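Kallistatin (Homo sapiens, PDB 6F4V) inhibits tissue kallikrein as a serpin, forming a stable equimolar complex with the enzyme and being cut at its reactive site. Local coordinates at residues A[205-210]-A[220-225]; A[200-205]-A[268-273]; A[213-218]-A[253-258]. All blocks are in the same frame, centred on the assembly; numbering follows the deposited sequence.

Contact 1 of 3, residues A[205-210]-A[220-225]; sequences EHHWYL and LRMDYK. With NA (sodium ion), chain J.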
loop_
_atom_site.group_PDB
_atom_site.type_symbol
_atom_site.label_atom_id
_atom_site.label_comp_id
_atom_site.label_asym_id
_atom_site.label_seq_id
_atom_site.Cartn_x
_atom_site.Cartn_y
_atom_site.Cartn_z
ATOM N N GLU A 205 -19.907 16.826 14.781
ATOM C CA GLU A 205 -20.371 15.714 13.966
ATOM C C GLU A 205 -20.462 14.426 14.770
ATOM O O GLU A 205 -19.766 14.265 15.761
ATOM C CB GLU A 205 -19.414 15.481 12.812
ATOM C CG GLU A 205 -19.241 16.671 11.897
ATOM C CD GLU A 205 -20.523 17.020 11.183
ATOM O OE1 GLU A 205 -21.074 16.135 10.490
ATOM O OE2 GLU A 205 -20.979 18.170 11.334
ATOM N N HIS A 206 -21.341 13.529 14.331
ATOM C CA HIS A 206 -21.316 12.137 14.792
ATOM C C HIS A 206 -20.236 11.415 14.007
ATOM O O HIS A 206 -20.040 11.702 12.838
ATOM C CB HIS A 206 -22.649 11.442 14.574
ATOM C CG HIS A 206 -23.678 11.758 15.621
ATOM N ND1 HIS A 206 -23.943 13.043 16.040
ATOM C CD2 HIS A 206 -24.503 10.951 16.336
ATOM C CE1 HIS A 206 -24.874 13.015 16.981
ATOM N NE2 HIS A 206 -25.235 11.758 17.174
ATOM N N HIS A 207 -19.559 10.481 14.665
ATOM C CA HIS A 207 -18.553 9.633 14.033
ATOM C C HIS A 207 -18.727 8.184 14.452
ATOM O O HIS A 207 -19.347 7.910 15.487
ATOM C CB HIS A 207 -17.170 10.125 14.464
ATOM C CG HIS A 207 -16.704 11.312 13.701
ATOM N ND1 HIS A 207 -16.120 11.207 12.457
ATOM C CD2 HIS A 207 -16.776 12.635 13.982
ATOM C CE1 HIS A 207 -15.831 12.415 12.015
ATOM N NE2 HIS A 207 -16.211 13.298 12.923
ATOM N N TRP A 208 -18.160 7.267 13.651
ATOM C CA TRP A 208 -18.176 5.841 13.929
ATOM C C TRP A 208 -16.915 5.550 14.704
ATOM O O TRP A 208 -15.808 5.640 14.135
ATOM C CB TRP A 208 -18.190 5.047 12.626
ATOM C CG TRP A 208 -19.431 5.186 11.872
ATOM C CD1 TRP A 208 -19.691 6.048 10.840
ATOM C CD2 TRP A 208 -20.609 4.422 12.066
ATOM N NE1 TRP A 208 -20.974 5.856 10.378
ATOM C CE2 TRP A 208 -21.558 4.860 11.116
ATOM C CE3 TRP A 208 -20.957 3.400 12.951
ATOM C CZ2 TRP A 208 -22.855 4.314 11.040
ATOM C CZ3 TRP A 208 -22.245 2.850 12.861
ATOM C CH2 TRP A 208 -23.157 3.296 11.909
ATOM N N TYR A 209 -17.047 5.275 16.004
ATOM C CA TYR A 209 -15.883 4.943 16.830
ATOM C C TYR A 209 -16.243 4.051 18.007
ATOM O O TYR A 209 -17.400 3.971 18.413
ATOM C CB TYR A 209 -15.145 6.209 17.326
ATOM C CG TYR A 209 -15.952 7.049 18.312
ATOM C CD1 TYR A 209 -16.998 7.856 17.871
ATOM C CD2 TYR A 209 -15.666 7.022 19.682
ATOM C CE1 TYR A 209 -17.737 8.617 18.765
ATOM C CE2 TYR A 209 -16.403 7.771 20.587
ATOM C CZ TYR A 209 -17.443 8.568 20.114
ATOM O OH TYR A 209 -18.164 9.333 20.988
ATOM N N LEU A 210 -15.232 3.352 18.518
ATOM C CA LEU A 210 -15.400 2.505 19.687
ATOM C C LEU A 210 -14.158 2.549 20.540
ATOM O O LEU A 210 -13.039 2.821 20.041
ATOM C CB LEU A 210 -15.711 1.071 19.284
ATOM C CG LEU A 210 -14.691 0.341 18.416
ATOM C CD1 LEU A 210 -13.540 -0.300 19.190
ATOM C CD2 LEU A 210 -15.432 -0.716 17.604
ATOM N N LEU A 220 -11.456 4.589 15.246
ATOM C CA LEU A 220 -12.295 5.552 14.532
ATOM C C LEU A 220 -12.333 5.117 13.098
ATOM O O LEU A 220 -11.273 4.842 12.522
ATOM C CB LEU A 220 -11.644 6.943 14.614
ATOM C CG LEU A 220 -12.229 8.051 13.716
ATOM C CD1 LEU A 220 -13.687 8.343 14.057
ATOM C CD2 LEU A 220 -11.411 9.313 13.884
ATOM N N ARG A 221 -13.517 5.075 12.481
ATOM C CA ARG A 221 -13.565 4.894 11.042
ATOM C C ARG A 221 -14.144 6.174 10.445
ATOM O O ARG A 221 -15.234 6.611 10.870
ATOM C CB ARG A 221 -14.440 3.709 10.665
ATOM C CG ARG A 221 -14.311 3.229 9.227
ATOM C CD ARG A 221 -15.501 2.310 8.868
ATOM N NE ARG A 221 -16.703 3.054 8.555
ATOM C CZ ARG A 221 -17.923 3.012 9.136
ATOM N NH1 ARG A 221 -18.233 2.224 10.128
ATOM N NH2 ARG A 221 -18.879 3.821 8.669
ATOM N N MET A 222 -13.395 6.796 9.533
ATOM C CA MET A 222 -13.865 7.979 8.823
ATOM C C MET A 222 -14.126 7.633 7.369
ATOM O O MET A 222 -13.315 6.973 6.695
ATOM C CB MET A 222 -12.867 9.129 8.922
ATOM C CG MET A 222 -12.789 9.720 10.303
ATOM S SD MET A 222 -11.608 11.077 10.402
ATOM C CE MET A 222 -12.529 12.338 9.534
ATOM N N ASP A 223 -15.277 8.064 6.889
ATOM C CA ASP A 223 -15.659 7.784 5.520
ATOM C C ASP A 223 -15.133 8.883 4.629
ATOM O O ASP A 223 -15.085 10.052 5.024
ATOM C CB ASP A 223 -17.189 7.651 5.394
ATOM C CG ASP A 223 -17.714 6.360 6.065
ATOM O OD1 ASP A 223 -17.087 5.296 5.901
ATOM O OD2 ASP A 223 -18.651 6.410 6.865
ATOM N N TYR A 224 -14.759 8.488 3.422
ATOM C CA TYR A 224 -14.491 9.409 2.332
ATOM C C TYR A 224 -15.722 9.527 1.441
ATOM O O TYR A 224 -16.613 8.669 1.465
ATOM C CB TYR A 224 -13.332 8.925 1.500
ATOM C CG TYR A 224 -12.012 8.844 2.236
ATOM C CD1 TYR A 224 -11.345 10.006 2.636
ATOM C CD2 TYR A 224 -11.452 7.620 2.570
ATOM C CE1 TYR A 224 -10.140 9.951 3.291
ATOM C CE2 TYR A 224 -10.247 7.549 3.261
ATOM C CZ TYR A 224 -9.578 8.700 3.589
ATOM O OH TYR A 224 -8.387 8.635 4.273
ATOM N N LYS A 225 -15.781 10.591 0.650
ATOM C CA LYS A 225 -16.777 10.699 -0.414
ATOM C C LYS A 225 -16.337 9.770 -1.529
ATOM O O LYS A 225 -15.292 10.001 -2.146
ATOM C CB LYS A 225 -16.896 12.145 -0.888
ATOM C CG LYS A 225 -17.481 13.009 0.206
ATOM C CD LYS A 225 -17.698 14.446 -0.235
ATOM C CE LYS A 225 -18.120 15.291 0.946
ATOM N NZ LYS A 225 -18.386 16.689 0.515
HETATM NA NA NA J . -18.095 7.058 1.140
HETATM O O HOH W 1 -16.808 8.673 11.339
HETATM O O HOH W 2 -17.123 5.436 2.532
HETATM O O HOH W 3 -19.569 8.428 -0.288
HETATM O O HOH W 4 -19.625 7.818 2.686
#
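Arg221 lays its guanidinium over one face of the Trp208 indole. This is a cation-pi contact, with Arg221 CZ 4.0 Å from the centroid of the five-membered ring of Trp208. The two side chains run side by side and point the same way. Their planes are 36° apart, and NH2 of Arg221 comes closest, 3.2 Å from CD1 of Trp208, near the rim of the ring. A bend in the arginine chain (chi3 79°) turns the group over the indole. Asp223, on the same strand, helps to hold it there: Arg221 NH2 meets the syn lone pair of Asp223 OD2 at 3.2 Å in a salt bridge, while the bond from NE to OD1 is weak. With the carboxylate at its edge and the indole at its face, the guanidinium has little freedom to turn.

The strands form an antiparallel beta hairpin of the serpin B sheet. Arg221 N gives a nearly straight bond of 2.9 Å to Trp208 O. In the return direction a water is inserted: it accepts from Trp208 N, donates to Arg221 O and also meets His207 ND1. His207 NE2 turns instead to Gln202.

Tyr209 and Leu220 are a non-hydrogen-bonded pair on the other face. With CG anti to the backbone N (chi1 169°), Leu220 turns CD1 toward the other strand, 3.4 Å from Trp208 O and 3.9 Å from His207 CB. Tyr209 offers only CB to Leu220; its hydroxyl bonds Lys267 O. Past Asp223, Tyr224 O binds the sodium ion at 2.2 Å, together with Gly226 O and three waters.

Contact 2 of 3, residues A[200-205]-A[268-273]; sequences MLQDQE and LELHLP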
loop_
_atom_site.group_PDB
_atom_site.type_symbol
_atom_site.label_atom_id
_atom_site.label_comp_id
_atom_site.label_asym_id
_atom_site.label_seq_id
_atom_site.Cartn_x
_atom_site.Cartn_y
_atom_site.Cartn_z
ATOM N N MET A 200 -5.911 19.312 13.942
ATOM C CA MET A 200 -7.236 19.630 13.432
ATOM C C MET A 200 -8.236 19.294 14.499
ATOM O O MET A 200 -7.992 18.402 15.317
ATOM C CB MET A 200 -7.553 18.828 12.144
ATOM C CG MET A 200 -6.418 18.896 11.162
ATOM S SD MET A 200 -6.755 18.149 9.589
ATOM C CE MET A 200 -6.825 16.409 10.099
ATOM N N LEU A 201 -9.366 19.986 14.481
ATOM C CA LEU A 201 -10.424 19.778 15.471
ATOM C C LEU A 201 -11.806 19.870 14.820
ATOM O O LEU A 201 -12.086 20.808 14.092
ATOM C CB LEU A 201 -10.308 20.827 16.579
ATOM C CG LEU A 201 -11.444 20.877 17.610
ATOM C CD1 LEU A 201 -11.528 19.558 18.345
ATOM C CD2 LEU A 201 -11.236 22.043 18.571
ATOM N N GLN A 202 -12.648 18.872 15.066
ATOM C CA GLN A 202 -14.072 18.959 14.810
ATOM C C GLN A 202 -14.790 18.384 16.009
ATOM O O GLN A 202 -14.318 17.441 16.603
ATOM C CB GLN A 202 -14.523 18.278 13.497
ATOM C CG GLN A 202 -14.244 16.808 13.348
ATOM C CD GLN A 202 -14.795 16.254 12.061
ATOM O OE1 GLN A 202 -15.999 16.031 11.943
ATOM N NE2 GLN A 202 -13.920 16.013 11.086
ATOM N N ASP A 203 -15.919 18.996 16.375
ATOM C CA ASP A 203 -16.701 18.554 17.534
ATOM C C ASP A 203 -18.232 18.607 17.381
ATOM O O ASP A 203 -18.948 18.365 18.358
ATOM C CB ASP A 203 -16.256 19.312 18.768
ATOM C CG ASP A 203 -16.425 20.830 18.628
ATOM O OD1 ASP A 203 -17.066 21.305 17.673
ATOM O OD2 ASP A 203 -15.878 21.553 19.468
ATOM N N GLN A 204 -18.736 18.863 16.180
ATOM C CA GLN A 204 -20.189 18.937 15.975
ATOM C C GLN A 204 -20.766 17.703 15.309
ATOM O O GLN A 204 -21.990 17.531 15.294
ATOM C CB GLN A 204 -20.572 20.206 15.183
ATOM C CG GLN A 204 -19.921 21.515 15.652
ATOM C CD GLN A 204 -20.327 21.982 17.044
ATOM O OE1 GLN A 204 -20.786 23.105 17.204
ATOM N NE2 GLN A 204 -20.132 21.146 18.053
ATOM N N GLU A 205 -19.907 16.826 14.781
ATOM C CA GLU A 205 -20.371 15.714 13.966
ATOM C C GLU A 205 -20.462 14.426 14.770
ATOM O O GLU A 205 -19.766 14.265 15.761
ATOM C CB GLU A 205 -19.414 15.481 12.812
ATOM C CG GLU A 205 -19.241 16.671 11.897
ATOM C CD GLU A 205 -20.523 17.020 11.183
ATOM O OE1 GLU A 205 -21.074 16.135 10.490
ATOM O OE2 GLU A 205 -20.979 18.170 11.334
ATOM N N LEU A 268 -18.708 13.159 18.631
ATOM C CA LEU A 268 -17.315 13.017 18.963
ATOM C C LEU A 268 -16.601 14.348 18.903
ATOM O O LEU A 268 -16.728 15.084 17.928
ATOM C CB LEU A 268 -16.653 12.074 17.977
ATOM C CG LEU A 268 -15.162 11.828 18.131
ATOM C CD1 LEU A 268 -14.908 11.078 19.407
ATOM C CD2 LEU A 268 -14.620 11.019 16.954
ATOM N N GLU A 269 -15.792 14.603 19.914
ATOM C CA GLU A 269 -14.795 15.648 19.847
ATOM C C GLU A 269 -13.508 14.990 19.354
ATOM O O GLU A 269 -12.940 14.177 20.065
ATOM C CB GLU A 269 -14.597 16.270 21.224
ATOM C CG GLU A 269 -13.622 17.431 21.261
ATOM C CD GLU A 269 -13.229 17.770 22.700
ATOM O OE1 GLU A 269 -14.125 17.716 23.566
ATOM O OE2 GLU A 269 -12.043 18.040 22.987
ATOM N N LEU A 270 -13.080 15.348 18.145
ATOM C CA LEU A 270 -11.995 14.652 17.436
ATOM C C LEU A 270 -10.843 15.603 17.195
ATOM O O LEU A 270 -11.017 16.632 16.553
ATOM C CB LEU A 270 -12.511 14.123 16.088
ATOM C CG LEU A 270 -11.487 13.503 15.143
ATOM C CD1 LEU A 270 -10.760 12.349 15.816
ATOM C CD2 LEU A 270 -12.186 13.024 13.894
ATOM N N HIS A 271 -9.682 15.265 17.722
ATOM C CA HIS A 271 -8.457 15.998 17.470
ATOM C C HIS A 271 -7.582 15.082 16.660
ATOM O O HIS A 271 -7.237 13.999 17.137
ATOM C CB HIS A 271 -7.737 16.338 18.781
ATOM C CG HIS A 271 -8.590 17.066 19.772
ATOM N ND1 HIS A 271 -8.392 18.394 20.098
ATOM C CD2 HIS A 271 -9.637 16.646 20.521
ATOM C CE1 HIS A 271 -9.292 18.760 21.000
ATOM N NE2 HIS A 271 -10.049 17.711 21.281
ATOM N N LEU A 272 -7.213 15.506 15.456
ATOM C CA LEU A 272 -6.489 14.652 14.524
ATOM C C LEU A 272 -5.427 15.494 13.872
ATOM O O LEU A 272 -5.741 16.588 13.407
ATOM C CB LEU A 272 -7.435 14.067 13.494
ATOM C CG LEU A 272 -6.860 13.086 12.445
ATOM C CD1 LEU A 272 -6.440 11.770 13.093
ATOM C CD2 LEU A 272 -7.891 12.837 11.342
ATOM N N PRO A 273 -4.168 15.028 13.851
ATOM C CA PRO A 273 -3.182 15.915 13.271
ATOM C C PRO A 273 -3.315 16.057 11.776
ATOM O O PRO A 273 -3.771 15.130 11.084
ATOM C CB PRO A 273 -1.830 15.277 13.629
ATOM C CG PRO A 273 -2.131 14.142 14.544
ATOM C CD PRO A 273 -3.564 13.802 14.397
HETATM O O HOH W 5 -17.061 15.899 15.331
#
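The His271 imidazole carries Leu201 CD1 over one face and Glu269 OE2 at its edge. Leu201 CD1 stands 3.7 Å from the ring centroid of His271, a CH-pi contact. At the edge, His271 NE2 donates to Glu269 OE2 over 2.6 Å, in the ring plane and on the anti lone pair of the carboxylate. The bond probably fixes the ring's rotation, with its face to the leucine.

These residues belong to antiparallel neighbours in the serpin C sheet, strands 193-202 and 269-282. Met200 with Leu272 and Gln202 with Leu270 are hydrogen-bonded pairs, and Leu201 with His271 is the non-hydrogen-bonded pair between them. Leu270 N to Gln202 O is nearly straight at 2.9 Å. Met200 N donates to Leu272 O at 2.8 Å. Glu269 to His271 also pair in parallel with a strand of another protein chain, which extends the sheet.

On the opposite face from His271, Leu270 and Leu272 are buried beside Met200 and Gln202. Gln202 NE2 bonds Lys175 O. Beyond Gln202 the regular pairing gives way, but the chains stay close. A water joins Glu205 N to Leu268 O, and Leu268 N bonds Glu205 O at 3.3 Å.

Met200 is bent at its last torsion (chi3 -69°). Its CE lies 3.9 Å from Leu272 CD2 and 3.5 Å from the buried Pro273 O, which has no polar partner.

Contact 3 of 3, residues A[213-218]-A[253-258]; sequences RYLPCS and MRWNNL. With Z9L (methyl 2,3,6-tri-O-sulfo-alpha-D-glucopyranoside), chain C; Z9K (3-O-methyl-2-O-sulfo-alpha-L-idopyranuronic acid), chain B.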
loop_
_atom_site.group_PDB
_atom_site.type_symbol
_atom_site.label_atom_id
_atom_site.label_comp_id
_atom_site.label_asym_id
_atom_site.label_seq_id
_atom_site.Cartn_x
_atom_site.Cartn_y
_atom_site.Cartn_z
ATOM N N ARG A 213 -13.170 -3.049 24.305
ATOM C CA ARG A 213 -13.169 -3.657 25.650
ATOM C C ARG A 213 -12.301 -4.906 25.771
ATOM O O ARG A 213 -12.074 -5.375 26.882
ATOM C CB ARG A 213 -14.603 -3.918 26.133
ATOM C CG ARG A 213 -15.383 -2.618 26.332
ATOM C CD ARG A 213 -16.869 -2.851 26.575
ATOM N NE ARG A 213 -17.113 -3.540 27.843
ATOM C CZ ARG A 213 -18.251 -4.149 28.175
ATOM N NH1 ARG A 213 -19.293 -4.182 27.332
ATOM N NH2 ARG A 213 -18.350 -4.751 29.354
ATOM N N TYR A 214 -11.847 -5.458 24.649
ATOM C CA TYR A 214 -10.934 -6.595 24.631
ATOM C C TYR A 214 -9.471 -6.166 24.444
ATOM O O TYR A 214 -8.570 -6.962 24.714
ATOM C CB TYR A 214 -11.261 -7.578 23.492
ATOM C CG TYR A 214 -12.448 -8.516 23.660
ATOM C CD1 TYR A 214 -13.729 -8.158 23.209
ATOM C CD2 TYR A 214 -12.281 -9.798 24.209
ATOM C CE1 TYR A 214 -14.807 -9.035 23.320
ATOM C CE2 TYR A 214 -13.347 -10.672 24.334
ATOM C CZ TYR A 214 -14.609 -10.298 23.886
ATOM O OH TYR A 214 -15.662 -11.184 24.025
ATOM N N LEU A 215 -9.223 -4.965 23.925
ATOM C CA LEU A 215 -7.871 -4.531 23.581
ATOM C C LEU A 215 -7.629 -3.126 24.052
ATOM O O LEU A 215 -8.556 -2.337 24.109
ATOM C CB LEU A 215 -7.684 -4.545 22.062
ATOM C CG LEU A 215 -7.885 -5.877 21.362
ATOM C CD1 LEU A 215 -7.875 -5.634 19.851
ATOM C CD2 LEU A 215 -6.781 -6.857 21.744
ATOM N N PRO A 216 -6.368 -2.771 24.328
ATOM C CA PRO A 216 -6.071 -1.420 24.799
ATOM C C PRO A 216 -6.000 -0.391 23.656
ATOM O O PRO A 216 -4.940 0.151 23.361
ATOM C CB PRO A 216 -4.713 -1.605 25.534
ATOM C CG PRO A 216 -4.055 -2.704 24.767
ATOM C CD PRO A 216 -5.179 -3.643 24.387
ATOM N N CYS A 217 -7.145 -0.090 23.042
ATOM C CA CYS A 217 -7.185 0.873 21.952
ATOM C C CYS A 217 -8.585 1.369 21.712
ATOM O O CYS A 217 -9.559 0.777 22.185
ATOM C CB CYS A 217 -6.620 0.261 20.646
ATOM S SG CYS A 217 -7.638 -1.015 19.872
ATOM N N SER A 218 -8.661 2.510 21.022
ATOM C CA SER A 218 -9.876 2.975 20.390
ATOM C C SER A 218 -9.725 2.921 18.873
ATOM O O SER A 218 -8.625 2.943 18.355
ATOM C CB SER A 218 -10.185 4.404 20.840
ATOM O OG SER A 218 -10.379 4.476 22.249
ATOM N N MET A 253 -11.817 -6.827 10.336
ATOM C CA MET A 253 -13.228 -7.168 10.112
ATOM C C MET A 253 -14.060 -7.128 11.359
ATOM O O MET A 253 -15.207 -6.699 11.309
ATOM C CB MET A 253 -13.376 -8.493 9.371
ATOM C CG MET A 253 -12.990 -8.319 7.886
ATOM S SD MET A 253 -13.976 -7.072 6.981
ATOM C CE MET A 253 -12.860 -5.682 6.836
ATOM N N ARG A 254 -13.478 -7.513 12.480
ATOM C CA ARG A 254 -14.160 -7.366 13.759
ATOM C C ARG A 254 -14.491 -5.914 14.019
ATOM O O ARG A 254 -15.657 -5.591 14.325
ATOM C CB ARG A 254 -13.340 -7.978 14.919
ATOM C CG ARG A 254 -13.832 -7.601 16.297
ATOM C CD ARG A 254 -13.169 -8.388 17.440
ATOM N NE ARG A 254 -13.577 -7.752 18.690
ATOM C CZ ARG A 254 -12.939 -6.765 19.315
ATOM N NH1 ARG A 254 -11.754 -6.298 18.890
ATOM N NH2 ARG A 254 -13.482 -6.247 20.415
ATOM N N TRP A 255 -13.486 -5.035 13.937
ATOM C CA TRP A 255 -13.723 -3.616 14.148
ATOM C C TRP A 255 -14.747 -3.032 13.153
ATOM O O TRP A 255 -15.643 -2.261 13.557
ATOM C CB TRP A 255 -12.433 -2.822 14.054
ATOM C CG TRP A 255 -11.503 -3.039 15.210
ATOM C CD1 TRP A 255 -11.831 -3.246 16.529
ATOM C CD2 TRP A 255 -10.082 -3.043 15.142
ATOM N NE1 TRP A 255 -10.696 -3.383 17.274
ATOM C CE2 TRP A 255 -9.601 -3.262 16.455
ATOM C CE3 TRP A 255 -9.167 -2.880 14.104
ATOM C CZ2 TRP A 255 -8.225 -3.291 16.762
ATOM C CZ3 TRP A 255 -7.775 -2.965 14.390
ATOM C CH2 TRP A 255 -7.333 -3.161 15.724
ATOM N N ASN A 256 -14.585 -3.402 11.886
ATOM C CA ASN A 256 -15.497 -2.952 10.840
ATOM C C ASN A 256 -16.933 -3.341 11.159
ATOM O O ASN A 256 -17.827 -2.494 11.063
ATOM C CB ASN A 256 -15.106 -3.481 9.467
ATOM C CG ASN A 256 -15.874 -2.767 8.355
ATOM O OD1 ASN A 256 -15.855 -1.556 8.282
ATOM N ND2 ASN A 256 -16.576 -3.505 7.567
ATOM N N ASN A 257 -17.149 -4.596 11.570
ATOM C CA ASN A 257 -18.499 -5.093 11.877
ATOM C C ASN A 257 -19.089 -4.486 13.141
ATOM O O ASN A 257 -20.291 -4.158 13.155
ATOM C CB ASN A 257 -18.541 -6.631 11.874
ATOM C CG ASN A 257 -18.386 -7.192 10.473
ATOM O OD1 ASN A 257 -18.708 -6.508 9.489
ATOM N ND2 ASN A 257 -17.902 -8.434 10.362
ATOM N N LEU A 258 -18.257 -4.234 14.154
ATOM C CA LEU A 258 -18.707 -3.490 15.309
ATOM C C LEU A 258 -19.161 -2.104 14.889
ATOM O O LEU A 258 -20.236 -1.633 15.342
ATOM C CB LEU A 258 -17.613 -3.366 16.365
ATOM C CG LEU A 258 -17.287 -4.692 17.063
ATOM C CD1 LEU A 258 -15.980 -4.569 17.821
ATOM C CD2 LEU A 258 -18.457 -5.098 17.979
HETATM O O4 Z9L C . -19.815 -8.381 24.355
HETATM C C4 Z9L C . -19.012 -7.776 25.413
HETATM C C5 Z9L C . -17.663 -7.205 24.956
HETATM O O5 Z9L C . -16.965 -6.635 26.115
HETATM C C6 Z9L C . -17.776 -6.124 23.920
HETATM O O6 Z9L C . -16.516 -5.523 23.738
HETATM S S1 Z9L C . -16.325 -4.746 22.279
HETATM O O7 Z9L C . -16.335 -5.941 21.120
HETATM O O11 Z9L C . -14.893 -3.935 22.270
HETATM O O15 Z9L C . -17.602 -3.706 22.049
HETATM C C3 Z9L C . -18.728 -8.893 26.381
HETATM O O3 Z9L C . -20.006 -9.235 26.998
HETATM S S2 Z9L C . -20.358 -10.852 27.053
HETATM O O8 Z9L C . -21.837 -11.060 27.767
HETATM O O9 Z9L C . -19.188 -11.633 27.947
HETATM O O10 Z9L C . -20.370 -11.463 25.517
HETATM C C2 Z9L C . -17.698 -8.670 27.453
HETATM O O2 Z9L C . -18.327 -8.224 28.674
HETATM S S3 Z9L C . -17.701 -8.705 30.151
HETATM O O12 Z9L C . -18.857 -8.329 31.283
HETATM O O13 Z9L C . -16.329 -7.858 30.497
HETATM O O14 Z9L C . -17.369 -10.338 30.190
HETATM C C1 Z9L C . -16.569 -7.676 27.111
HETATM O O1 Z9L C . -15.486 -8.369 26.622
HETATM C C7 Z9L C . -14.201 -7.742 26.715
HETATM O O4 Z9K B . -22.762 -10.281 21.749
HETATM C C4 Z9K B . -22.785 -8.872 21.958
HETATM C C5 Z9K B . -21.612 -8.168 21.194
HETATM O O5 Z9K B . -20.354 -8.076 22.132
HETATM C C6 Z9K B . -21.226 -8.829 20.007
HETATM O O10 Z9K B . -20.933 -10.065 20.017
HETATM O O6 Z9K B . -21.150 -8.195 18.922
HETATM C C3 Z9K B . -22.800 -8.639 23.447
HETATM O O3 Z9K B . -24.181 -8.473 23.899
HETATM C C7 Z9K B . -24.996 -9.618 23.921
HETATM C C2 Z9K B . -22.032 -7.434 23.854
HETATM O O2 Z9K B . -22.169 -7.194 25.299
HETATM S S1 Z9K B . -22.247 -5.607 25.840
HETATM O O7 Z9K B . -21.650 -5.547 27.393
HETATM O O8 Z9K B . -23.811 -5.083 25.839
HETATM O O9 Z9K B . -21.340 -4.612 24.878
HETATM C C1 Z9K B . -20.585 -7.532 23.490
#
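Arg254 leaves its helix with CG anti to the backbone N (chi1 167°) and stays extended to NE, which carries its guanidinium across to Tyr214 and Leu215. Tyr214 has CG anti to its carbonyl carbon (chi1 -77°), which brings the CD1 side of the ring to Arg254 NH2. The two side chains cross with their planes 81° apart, and Arg254 NH2 lies 3.4 Å from Tyr214 CD1. Leu215 slides past Arg254 in the opposite direction.

Deeper in, Leu215 CD1 and Cys217 SG each approach Trp255 CZ2 at 3.9 Å. The sulfur meets the indole obliquely, and Leu215 crosses it at about a right angle. Trp255 NE1 bonds Asp212. This packing joins the end of helix 249-258 to the hairpin turn and the first residue of strand 217-223.

The outer side is a pocket for a sulfated glycan. Arg254 NH2 bonds O7 of the 6-O-sulfate of Z9L at 3.0 Å, and Arg213 N donates to O11 of the same sulfate at 2.8 Å. The glycosidic methyl carbon C7 of Z9L rests over the centre of the Tyr214 ring. Arg213 places its guanidinium face under the ring oxygen O5 of Z9L. Its NH1 bonds O7 of the 2-O-sulfate of Z9K at 2.7 Å, near the guanidinium plane.

Asp212 forms a salt bridge with Arg254 NH1 and so helps to fix the guanidinium, while Leu258 CD1 lies over one face, toward the rim. A leucine in place of Arg254 would probably leave sulfate oxygen O7 without this donor and Asp212 without its positive mate. One sulfate is held by the backbone N-H of Arg213 and the guanidinium of Arg254, while the Arg213 guanidinium reaches a second. This is consistent with recognition of heparin-like sugars by charge and directed bonds.

How the contacts relate
Contacts 1 and 2 meet directly, with centres 11 Å apart. They share Glu205, where strand 193-202 passes into strand 206-211. His207 NE2 reaches Gln202 OE1 at 2.9 Å, a probable hydrogen bond, and Leu220 CD2 packs on Leu270 CD1 at 3.7 Å. Contact 3 lies at the turn end of the hairpin, 14 Å from contact 1 between centres, and both use strand 217-223. Leu210 CD2 touches Leu258 CB there at 3.6 Å. Contacts 2 and 3 do not touch; their nearest atoms are about 8 Å apart. The glycan site belongs to contact 3, and the side chain of Tyr209 in contact 1 is about 11 Å from Z9L.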